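Local coordinates for 3-hydroxyisobutyrate dehydrogenase (Salmonella typhimurium, PDB 3G0O), which probably catalyses the NAD(P)-dependent oxidation of L-threonate to 2-dehydro-L-erythronate, with NAD the preferred cosubstrate, at residues Ser17-Arg28 with Ser129-Met140; Glu225-Asp233 with Glu284-Ile292. All blocks are in the same frame, centred on the assembly; numbering follows the deposited sequence.

Contact 1. Residues Ser17-Arg28 with Ser129-Met140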
loop_
_atom_site.group_PDB
_atom_site.type_symbol
_atom_site.label_atom_id
_atom_site.label_comp_id
_atom_site.label_asym_id
_atom_site.label_seq_id
_atom_site.Cartn_x
_atom_site.Cartn_y
_atom_site.Cartn_z
ATOM N N SER A 17 -14.602 -2.185 16.863
ATOM C CA SER A 17 -13.351 -2.934 16.819
ATOM C C SER A 17 -12.207 -2.178 17.484
ATOM O O SER A 17 -11.465 -2.741 18.295
ATOM C CB SER A 17 -12.977 -3.253 15.371
ATOM O OG SER A 17 -13.896 -4.170 14.807
HETATM N N MSE A 18 -12.071 -0.901 17.145
HETATM C CA MSE A 18 -11.007 -0.082 17.705
HETATM C C MSE A 18 -11.246 0.192 19.188
HETATM O O MSE A 18 -10.322 0.109 19.994
HETATM C CB MSE A 18 -10.892 1.239 16.937
HETATM C CG MSE A 18 -10.507 1.079 15.460
HETATM SE SE MSE A 18 -8.780 0.211 15.172
HETATM C CE MSE A 18 -7.630 1.754 15.377
ATOM N N GLY A 19 -12.491 0.506 19.535
ATOM C CA GLY A 19 -12.841 0.796 20.916
ATOM C C GLY A 19 -12.624 -0.368 21.860
ATOM O O GLY A 19 -12.118 -0.181 22.967
HETATM N N MSE A 20 -13.015 -1.569 21.438
HETATM C CA MSE A 20 -12.833 -2.746 22.277
HETATM C C MSE A 20 -11.349 -2.979 22.503
HETATM O O MSE A 20 -10.930 -3.345 23.601
HETATM C CB MSE A 20 -13.467 -3.985 21.638
HETATM C CG MSE A 20 -14.957 -4.144 21.919
HETATM SE SE MSE A 20 -15.392 -4.257 23.824
HETATM C CE MSE A 20 -14.690 -6.019 24.211
ATOM N N GLY A 21 -10.552 -2.765 21.458
ATOM C CA GLY A 21 -9.120 -2.948 21.590
ATOM C C GLY A 21 -8.563 -1.993 22.631
ATOM O O GLY A 21 -7.774 -2.392 23.487
ATOM N N ALA A 22 -8.982 -0.732 22.563
ATOM C CA ALA A 22 -8.518 0.273 23.515
ATOM C C ALA A 22 -8.924 -0.110 24.940
ATOM O O ALA A 22 -8.103 -0.077 25.855
ATOM C CB ALA A 22 -9.088 1.641 23.156
ATOM N N ALA A 23 -10.189 -0.479 25.118
ATOM C CA ALA A 23 -10.695 -0.864 26.431
ATOM C C ALA A 23 -9.908 -2.044 27.002
ATOM O O ALA A 23 -9.521 -2.030 28.170
ATOM C CB ALA A 23 -12.173 -1.210 26.340
ATOM N N ARG A 24 -9.673 -3.063 26.182
ATOM C CA ARG A 24 -8.917 -4.220 26.635
ATOM C C ARG A 24 -7.477 -3.849 26.958
ATOM O O ARG A 24 -6.891 -4.365 27.912
ATOM C CB ARG A 24 -8.964 -5.338 25.592
ATOM C CG ARG A 24 -10.311 -6.064 25.554
ATOM C CD ARG A 24 -10.331 -7.200 24.540
ATOM N NE ARG A 24 -11.488 -8.070 24.745
ATOM C CZ ARG A 24 -12.440 -8.291 23.845
ATOM N NH1 ARG A 24 -12.388 -7.707 22.656
ATOM N NH2 ARG A 24 -13.453 -9.096 24.136
ATOM N N SER A 25 -6.907 -2.939 26.174
ATOM C CA SER A 25 -5.542 -2.507 26.416
ATOM C C SER A 25 -5.475 -1.742 27.736
ATOM O O SER A 25 -4.503 -1.864 28.478
ATOM C CB SER A 25 -5.053 -1.638 25.257
ATOM O OG SER A 25 -5.008 -2.399 24.062
ATOM N N CYS A 26 -6.506 -0.952 28.030
ATOM C CA CYS A 26 -6.536 -0.210 29.288
ATOM C C CYS A 26 -6.654 -1.196 30.447
ATOM O O CYS A 26 -6.031 -1.010 31.491
ATOM C CB CYS A 26 -7.709 0.767 29.318
ATOM S SG CYS A 26 -7.469 2.237 28.298
ATOM N N LEU A 27 -7.456 -2.244 30.258
ATOM C CA LEU A 27 -7.626 -3.263 31.290
ATOM C C LEU A 27 -6.302 -3.984 31.539
ATOM O O LEU A 27 -5.953 -4.269 32.685
ATOM C CB LEU A 27 -8.716 -4.271 30.891
ATOM C CG LEU A 27 -10.169 -3.858 31.159
ATOM C CD1 LEU A 27 -11.132 -4.985 30.771
ATOM C CD2 LEU A 27 -10.322 -3.531 32.650
ATOM N N ARG A 28 -5.559 -4.277 30.474
ATOM C CA ARG A 28 -4.273 -4.953 30.633
ATOM C C ARG A 28 -3.287 -4.046 31.346
ATOM O O ARG A 28 -2.435 -4.513 32.098
ATOM C CB ARG A 28 -3.671 -5.353 29.281
ATOM C CG ARG A 28 -4.361 -6.510 28.587
ATOM C CD ARG A 28 -3.411 -7.190 27.604
ATOM N NE ARG A 28 -2.789 -6.238 26.690
ATOM C CZ ARG A 28 -3.422 -5.633 25.689
ATOM N NH1 ARG A 28 -4.705 -5.881 25.460
ATOM N NH2 ARG A 28 -2.772 -4.765 24.925
ATOM N N SER A 129 -5.240 5.131 14.036
ATOM C CA SER A 129 -5.156 4.190 12.933
ATOM C C SER A 129 -4.335 2.979 13.370
ATOM O O SER A 129 -3.938 2.876 14.535
ATOM C CB SER A 129 -4.516 4.837 11.702
ATOM O OG SER A 129 -4.550 3.938 10.603
ATOM N N GLY A 130 -4.097 2.059 12.442
ATOM C CA GLY A 130 -3.326 0.872 12.762
ATOM C C GLY A 130 -4.087 -0.433 12.600
ATOM O O GLY A 130 -3.478 -1.495 12.507
ATOM N N GLY A 131 -5.415 -0.363 12.569
ATOM C CA GLY A 131 -6.208 -1.570 12.410
ATOM C C GLY A 131 -6.666 -2.193 13.720
ATOM O O GLY A 131 -6.078 -1.940 14.772
ATOM N N ALA A 132 -7.712 -3.014 13.649
ATOM C CA ALA A 132 -8.274 -3.681 14.824
ATOM C C ALA A 132 -7.291 -4.614 15.534
ATOM O O ALA A 132 -7.234 -4.641 16.766
ATOM C CB ALA A 132 -9.533 -4.460 14.429
ATOM N N VAL A 133 -6.527 -5.386 14.766
ATOM C CA VAL A 133 -5.564 -6.312 15.355
ATOM C C VAL A 133 -4.573 -5.557 16.231
ATOM O O VAL A 133 -4.348 -5.919 17.389
ATOM C CB VAL A 133 -4.797 -7.099 14.269
ATOM C CG1 VAL A 133 -3.684 -7.925 14.905
ATOM C CG2 VAL A 133 -5.758 -8.012 13.521
ATOM N N LYS A 134 -3.982 -4.502 15.679
ATOM C CA LYS A 134 -3.028 -3.699 16.431
ATOM C C LYS A 134 -3.697 -3.100 17.665
ATOM O O LYS A 134 -3.118 -3.084 18.753
ATOM C CB LYS A 134 -2.464 -2.577 15.556
ATOM C CG LYS A 134 -1.128 -2.898 14.896
ATOM C CD LYS A 134 -0.582 -1.650 14.211
ATOM C CE LYS A 134 0.860 -1.805 13.778
ATOM N NZ LYS A 134 1.336 -0.542 13.139
ATOM N N ALA A 135 -4.926 -2.622 17.494
ATOM C CA ALA A 135 -5.672 -2.016 18.590
ATOM C C ALA A 135 -5.848 -2.973 19.770
ATOM O O ALA A 135 -5.708 -2.578 20.927
ATOM C CB ALA A 135 -7.037 -1.548 18.089
ATOM N N ALA A 136 -6.157 -4.229 19.469
ATOM C CA ALA A 136 -6.357 -5.235 20.508
ATOM C C ALA A 136 -5.063 -5.509 21.267
ATOM O O ALA A 136 -5.092 -5.985 22.403
ATOM C CB ALA A 136 -6.883 -6.523 19.887
ATOM N N GLN A 137 -3.933 -5.197 20.639
ATOM C CA GLN A 137 -2.620 -5.409 21.241
ATOM C C GLN A 137 -2.081 -4.123 21.863
ATOM O O GLN A 137 -0.947 -4.086 22.334
ATOM C CB GLN A 137 -1.627 -5.905 20.182
ATOM C CG GLN A 137 -2.106 -7.099 19.360
ATOM C CD GLN A 137 -1.101 -7.523 18.293
ATOM O OE1 GLN A 137 -0.697 -6.724 17.442
ATOM N NE2 GLN A 137 -0.696 -8.785 18.335
ATOM N N GLY A 138 -2.894 -3.070 21.858
ATOM C CA GLY A 138 -2.468 -1.799 22.417
ATOM C C GLY A 138 -1.385 -1.157 21.570
ATOM O O GLY A 138 -0.527 -0.429 22.081
ATOM N N GLU A 139 -1.434 -1.412 20.266
ATOM C CA GLU A 139 -0.440 -0.881 19.342
ATOM C C GLU A 139 -1.006 0.096 18.309
ATOM O O GLU A 139 -0.628 0.066 17.135
ATOM C CB GLU A 139 0.268 -2.038 18.635
ATOM C CG GLU A 139 1.190 -2.840 19.549
ATOM C CD GLU A 139 1.675 -4.131 18.920
ATOM O OE1 GLU A 139 2.086 -4.108 17.742
ATOM O OE2 GLU A 139 1.658 -5.172 19.610
HETATM N N MSE A 140 -1.904 0.970 18.752
HETATM C CA MSE A 140 -2.492 1.955 17.855
HETATM C C MSE A 140 -1.468 3.005 17.444
HETATM O O MSE A 140 -0.429 3.172 18.086
HETATM C CB MSE A 140 -3.644 2.700 18.533
HETATM C CG MSE A 140 -4.880 1.894 18.861
HETATM SE SE MSE A 140 -6.254 3.116 19.503
HETATM C CE MSE A 140 -7.811 1.972 19.323
HETATM O O HOH W 1 -9.702 -4.564 18.652
#
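Met18, a selenomethionine, lies against the start of helix 132-136. Its SE atom sits 3.5 Å from the carbonyl O of Gly131 and 3.8 Å from Ala135 CB. The chain bends at chi2 (-60°) and again at chi3 (-84°), and this double turn carries SE and CE to the loop before that helix. Met140, also a selenomethionine, comes from the start of strand 140-145. Its chain is extended beyond CG, and it crosses that of Met18 at a slant. The two CE methyls of Met18 and Met140 lie 4.0 Å apart. Met140 CE also approaches Ala22 CB, and Val128 of the neighbouring strand touches both selenomethionines. At this near end, where both helices start, one water donates to Ser17 O and Ala132 O.

Further along, helices 17-28 and 132-136 run nearly parallel, at 17°. Gly21 has no side chain, and the backbones meet there, Gly21 CA to Ala136 CA, at 3.7 Å. Ala136 contributes mainly backbone here, since its CB points away.

Polar groups line the far end. Ser25 OG turns back along its own helix and donates to Gly21 O at 2.8 Å, from above the carbonyl plane. Ser25 N reaches the same oxygen from the opposite face. Arg28 NH1 makes a weak bond to Ala136 O, near the Schellman turn at Gly138.

Gly19 probably belongs to a GxGxxG pattern, as in Rossmann dinucleotide-binding folds. Ser129 OG and Gly131 N bind a tartrate, probably from the crystallisation liquor. Ser129 OG also hydrogen-bonds Ala218 N of the second subunit.

Close backbone packing and apolar selenomethionine contacts do most of the joining, with one weak direct hydrogen bond and a water bridge at the borders.

Contact 2. Residues Glu225-Asp233 with Glu284-Ile292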
loop_
_atom_site.group_PDB
_atom_site.type_symbol
_atom_site.label_atom_id
_atom_site.label_comp_id
_atom_site.label_asym_id
_atom_site.label_seq_id
_atom_site.Cartn_x
_atom_site.Cartn_y
_atom_site.Cartn_z
ATOM N N GLU A 225 -4.048 -5.815 1.227
ATOM C CA GLU A 225 -3.901 -7.048 1.985
ATOM C C GLU A 225 -5.071 -7.315 2.924
ATOM O O GLU A 225 -5.531 -8.451 3.040
ATOM C CB GLU A 225 -2.587 -7.043 2.776
ATOM C CG GLU A 225 -2.195 -8.430 3.262
ATOM C CD GLU A 225 -0.774 -8.508 3.787
ATOM O OE1 GLU A 225 0.098 -7.768 3.294
ATOM O OE2 GLU A 225 -0.521 -9.331 4.686
ATOM N N ASN A 226 -5.570 -6.273 3.577
ATOM C CA ASN A 226 -6.682 -6.445 4.505
ATOM C C ASN A 226 -8.040 -6.617 3.835
ATOM O O ASN A 226 -8.754 -7.585 4.106
ATOM C CB ASN A 226 -6.741 -5.264 5.473
ATOM C CG ASN A 226 -7.817 -5.433 6.525
ATOM O OD1 ASN A 226 -8.965 -5.023 6.337
ATOM N ND2 ASN A 226 -7.454 -6.057 7.637
ATOM N N ARG A 227 -8.386 -5.692 2.943
ATOM C CA ARG A 227 -9.679 -5.722 2.269
ATOM C C ARG A 227 -9.858 -6.770 1.168
ATOM O O ARG A 227 -10.938 -7.355 1.034
ATOM C CB ARG A 227 -9.982 -4.326 1.710
ATOM C CG ARG A 227 -9.913 -3.209 2.758
ATOM C CD ARG A 227 -10.862 -3.482 3.901
ATOM N NE ARG A 227 -11.330 -2.252 4.536
ATOM C CZ ARG A 227 -10.802 -1.704 5.626
ATOM N NH1 ARG A 227 -9.767 -2.267 6.237
ATOM N NH2 ARG A 227 -11.321 -0.584 6.108
HETATM N N MSE A 228 -8.818 -7.028 0.382
HETATM C CA MSE A 228 -8.985 -7.995 -0.694
HETATM C C MSE A 228 -9.145 -9.445 -0.238
HETATM O O MSE A 228 -9.491 -10.315 -1.035
HETATM C CB MSE A 228 -7.864 -7.859 -1.725
HETATM C CG MSE A 228 -7.917 -6.546 -2.515
HETATM SE SE MSE A 228 -9.632 -6.150 -3.387
HETATM C CE MSE A 228 -10.458 -5.079 -1.982
ATOM N N GLN A 229 -8.901 -9.709 1.040
ATOM C CA GLN A 229 -9.094 -11.056 1.561
ATOM C C GLN A 229 -10.612 -11.255 1.608
ATOM O O GLN A 229 -11.120 -12.349 1.370
ATOM C CB GLN A 229 -8.505 -11.187 2.967
ATOM C CG GLN A 229 -8.656 -12.583 3.560
ATOM C CD GLN A 229 -7.933 -13.646 2.748
ATOM O OE1 GLN A 229 -6.703 -13.653 2.668
ATOM N NE2 GLN A 229 -8.694 -14.545 2.134
ATOM N N HIS A 230 -11.333 -10.179 1.909
ATOM C CA HIS A 230 -12.789 -10.230 1.966
ATOM C C HIS A 230 -13.314 -10.583 0.578
ATOM O O HIS A 230 -14.250 -11.375 0.435
ATOM C CB HIS A 230 -13.357 -8.871 2.396
ATOM C CG HIS A 230 -12.860 -8.396 3.725
ATOM N ND1 HIS A 230 -13.096 -7.120 4.194
ATOM C CD2 HIS A 230 -12.137 -9.021 4.686
ATOM C CE1 HIS A 230 -12.536 -6.980 5.383
ATOM N NE2 HIS A 230 -11.948 -8.120 5.703
ATOM N N VAL A 231 -12.710 -9.987 -0.446
ATOM C CA VAL A 231 -13.116 -10.240 -1.824
ATOM C C VAL A 231 -12.841 -11.679 -2.229
ATOM O O VAL A 231 -13.684 -12.327 -2.844
ATOM C CB VAL A 231 -12.385 -9.310 -2.811
ATOM C CG1 VAL A 231 -12.680 -9.728 -4.245
ATOM C CG2 VAL A 231 -12.825 -7.867 -2.583
ATOM N N VAL A 232 -11.654 -12.171 -1.895
ATOM C CA VAL A 232 -11.295 -13.540 -2.231
ATOM C C VAL A 232 -12.276 -14.505 -1.571
ATOM O O VAL A 232 -12.681 -15.502 -2.175
ATOM C CB VAL A 232 -9.864 -13.877 -1.760
ATOM C CG1 VAL A 232 -9.565 -15.343 -2.017
ATOM C CG2 VAL A 232 -8.856 -12.999 -2.498
ATOM N N ASP A 233 -12.664 -14.200 -0.335
ATOM C CA ASP A 233 -13.597 -15.049 0.396
ATOM C C ASP A 233 -15.056 -14.746 0.074
ATOM O O ASP A 233 -15.954 -15.437 0.551
ATOM C CB ASP A 233 -13.374 -14.918 1.906
ATOM C CG ASP A 233 -12.010 -15.422 2.343
ATOM O OD1 ASP A 233 -11.544 -16.434 1.783
ATOM O OD2 ASP A 233 -11.414 -14.813 3.256
ATOM N N GLU A 284 -22.538 -2.247 3.206
ATOM C CA GLU A 284 -21.717 -3.438 3.062
ATOM C C GLU A 284 -20.261 -3.059 3.323
ATOM O O GLU A 284 -19.930 -1.877 3.399
ATOM C CB GLU A 284 -21.858 -4.014 1.652
ATOM C CG GLU A 284 -23.177 -4.748 1.413
ATOM C CD GLU A 284 -23.242 -5.401 0.045
ATOM O OE1 GLU A 284 -22.171 -5.680 -0.532
ATOM O OE2 GLU A 284 -24.365 -5.650 -0.446
ATOM N N ASP A 285 -19.399 -4.060 3.467
ATOM C CA ASP A 285 -17.981 -3.811 3.711
ATOM C C ASP A 285 -17.467 -2.863 2.624
ATOM O O ASP A 285 -17.903 -2.958 1.476
ATOM C CB ASP A 285 -17.208 -5.127 3.658
ATOM C CG ASP A 285 -15.790 -4.986 4.155
ATOM O OD1 ASP A 285 -15.612 -4.685 5.356
ATOM O OD2 ASP A 285 -14.856 -5.175 3.347
ATOM N N ASP A 286 -16.547 -1.959 2.964
ATOM C CA ASP A 286 -16.056 -1.028 1.954
ATOM C C ASP A 286 -15.407 -1.720 0.755
ATOM O O ASP A 286 -15.297 -1.130 -0.320
ATOM C CB ASP A 286 -15.106 0.034 2.555
ATOM C CG ASP A 286 -14.045 -0.550 3.467
ATOM O OD1 ASP A 286 -13.530 -1.646 3.173
ATOM O OD2 ASP A 286 -13.712 0.112 4.479
ATOM N N SER A 287 -14.998 -2.976 0.918
ATOM C CA SER A 287 -14.400 -3.683 -0.201
ATOM C C SER A 287 -15.459 -3.902 -1.284
ATOM O O SER A 287 -15.130 -4.221 -2.424
ATOM C CB SER A 287 -13.810 -5.032 0.244
ATOM O OG SER A 287 -14.801 -5.906 0.758
ATOM N N ALA A 288 -16.728 -3.704 -0.923
ATOM C CA ALA A 288 -17.829 -3.878 -1.872
ATOM C C ALA A 288 -17.800 -2.828 -2.978
ATOM O O ALA A 288 -18.593 -2.890 -3.922
ATOM C CB ALA A 288 -19.174 -3.839 -1.147
ATOM N N VAL A 289 -16.893 -1.861 -2.868
ATOM C CA VAL A 289 -16.774 -0.845 -3.906
ATOM C C VAL A 289 -16.425 -1.562 -5.218
ATOM O O VAL A 289 -16.680 -1.052 -6.312
ATOM C CB VAL A 289 -15.663 0.186 -3.565
ATOM C CG1 VAL A 289 -14.305 -0.504 -3.491
ATOM C CG2 VAL A 289 -15.650 1.297 -4.609
ATOM N N ILE A 290 -15.849 -2.757 -5.100
ATOM C CA ILE A 290 -15.477 -3.544 -6.269
ATOM C C ILE A 290 -16.717 -3.913 -7.098
ATOM O O ILE A 290 -16.620 -4.194 -8.291
ATOM C CB ILE A 290 -14.741 -4.849 -5.854
ATOM C CG1 ILE A 290 -14.084 -5.485 -7.081
ATOM C CG2 ILE A 290 -15.729 -5.837 -5.227
ATOM C CD1 ILE A 290 -13.177 -6.667 -6.758
ATOM N N LYS A 291 -17.884 -3.894 -6.465
ATOM C CA LYS A 291 -19.117 -4.248 -7.158
ATOM C C LYS A 291 -19.561 -3.266 -8.244
ATOM O O LYS A 291 -20.416 -3.599 -9.067
ATOM C CB LYS A 291 -20.242 -4.460 -6.138
ATOM C CG LYS A 291 -20.002 -5.673 -5.247
ATOM C CD LYS A 291 -21.141 -5.902 -4.264
ATOM C CE LYS A 291 -20.908 -7.172 -3.452
ATOM N NZ LYS A 291 -22.021 -7.451 -2.502
ATOM N N ILE A 292 -18.995 -2.060 -8.265
ATOM C CA ILE A 292 -19.381 -1.101 -9.301
ATOM C C ILE A 292 -18.872 -1.561 -10.668
ATOM O O ILE A 292 -19.296 -1.057 -11.709
ATOM C CB ILE A 292 -18.836 0.318 -9.008
ATOM C CG1 ILE A 292 -17.308 0.324 -9.048
ATOM C CG2 ILE A 292 -19.340 0.791 -7.650
ATOM C CD1 ILE A 292 -16.704 1.712 -8.860
#
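Arg227 meets Asp286 side-on, joining helix 222-232 to the 3-10 segment 286-292, which follows helix 264-281. Its NE donates to OD1 of Asp286 at 2.7 Å, and its NH2 donates to OD2 of Asp286 at 3.0 Å. Each oxygen uses its syn lone pair. The guanidinium and carboxylate planes are only 6° apart, so the two-bond salt bridge holds the pair flat. Arg227 NH1 is held by Asn226 OD1, and NH2 also bonds a tartrate, probably from the crystallisation liquor.

Beside it, Asp285 OD2 takes three hydrogen bonds. His230 ND1 donates to Asp285 OD2 at 2.8 Å, from above the carboxylate plane. Ser287 OG donates to the anti lone pair of Asp285 OD2, and Ser287 N closes an Asx turn. With chi1 at -169°, the Asp285 side chain swings away from its own backbone N, and this brings OD2 to His230 ND1.

Ser287 CB packs at the centre, 4.0 Å from Met228 CE. The other side is purely apolar: Val231 CG1 and Ile290 CD1 meet tip to tip at 4.0 Å. Ile290 is partly exposed, whereas Arg227, Asp285 and Asp286 are buried.

Helix 174-202 touches Met228, Asp286 and Ile290, and helix 207-214 touches Met228 and Val231.

How the contacts relate
Contact 1 comes first along the chain and closes before contact 2 begins. Their centres are 23 Å apart, and their nearest atoms are about 6 Å apart without touching. Contact 1 belongs to the N-terminal dinucleotide-binding range and its mixed sheet. Contact 2 belongs to the helical C-terminal range and involves no strand. The two share no helix or strand. Helix 174-202, which touches contact 2, also carries Lys179, the predicted active-site residue. The side chain of Ser129 in contact 1 is about 5 Å from that of Lys179, and the side chain of Arg227 in contact 2 about 10 Å. Both contacts also bind tartrate. This is consistent with an active site between the two domains.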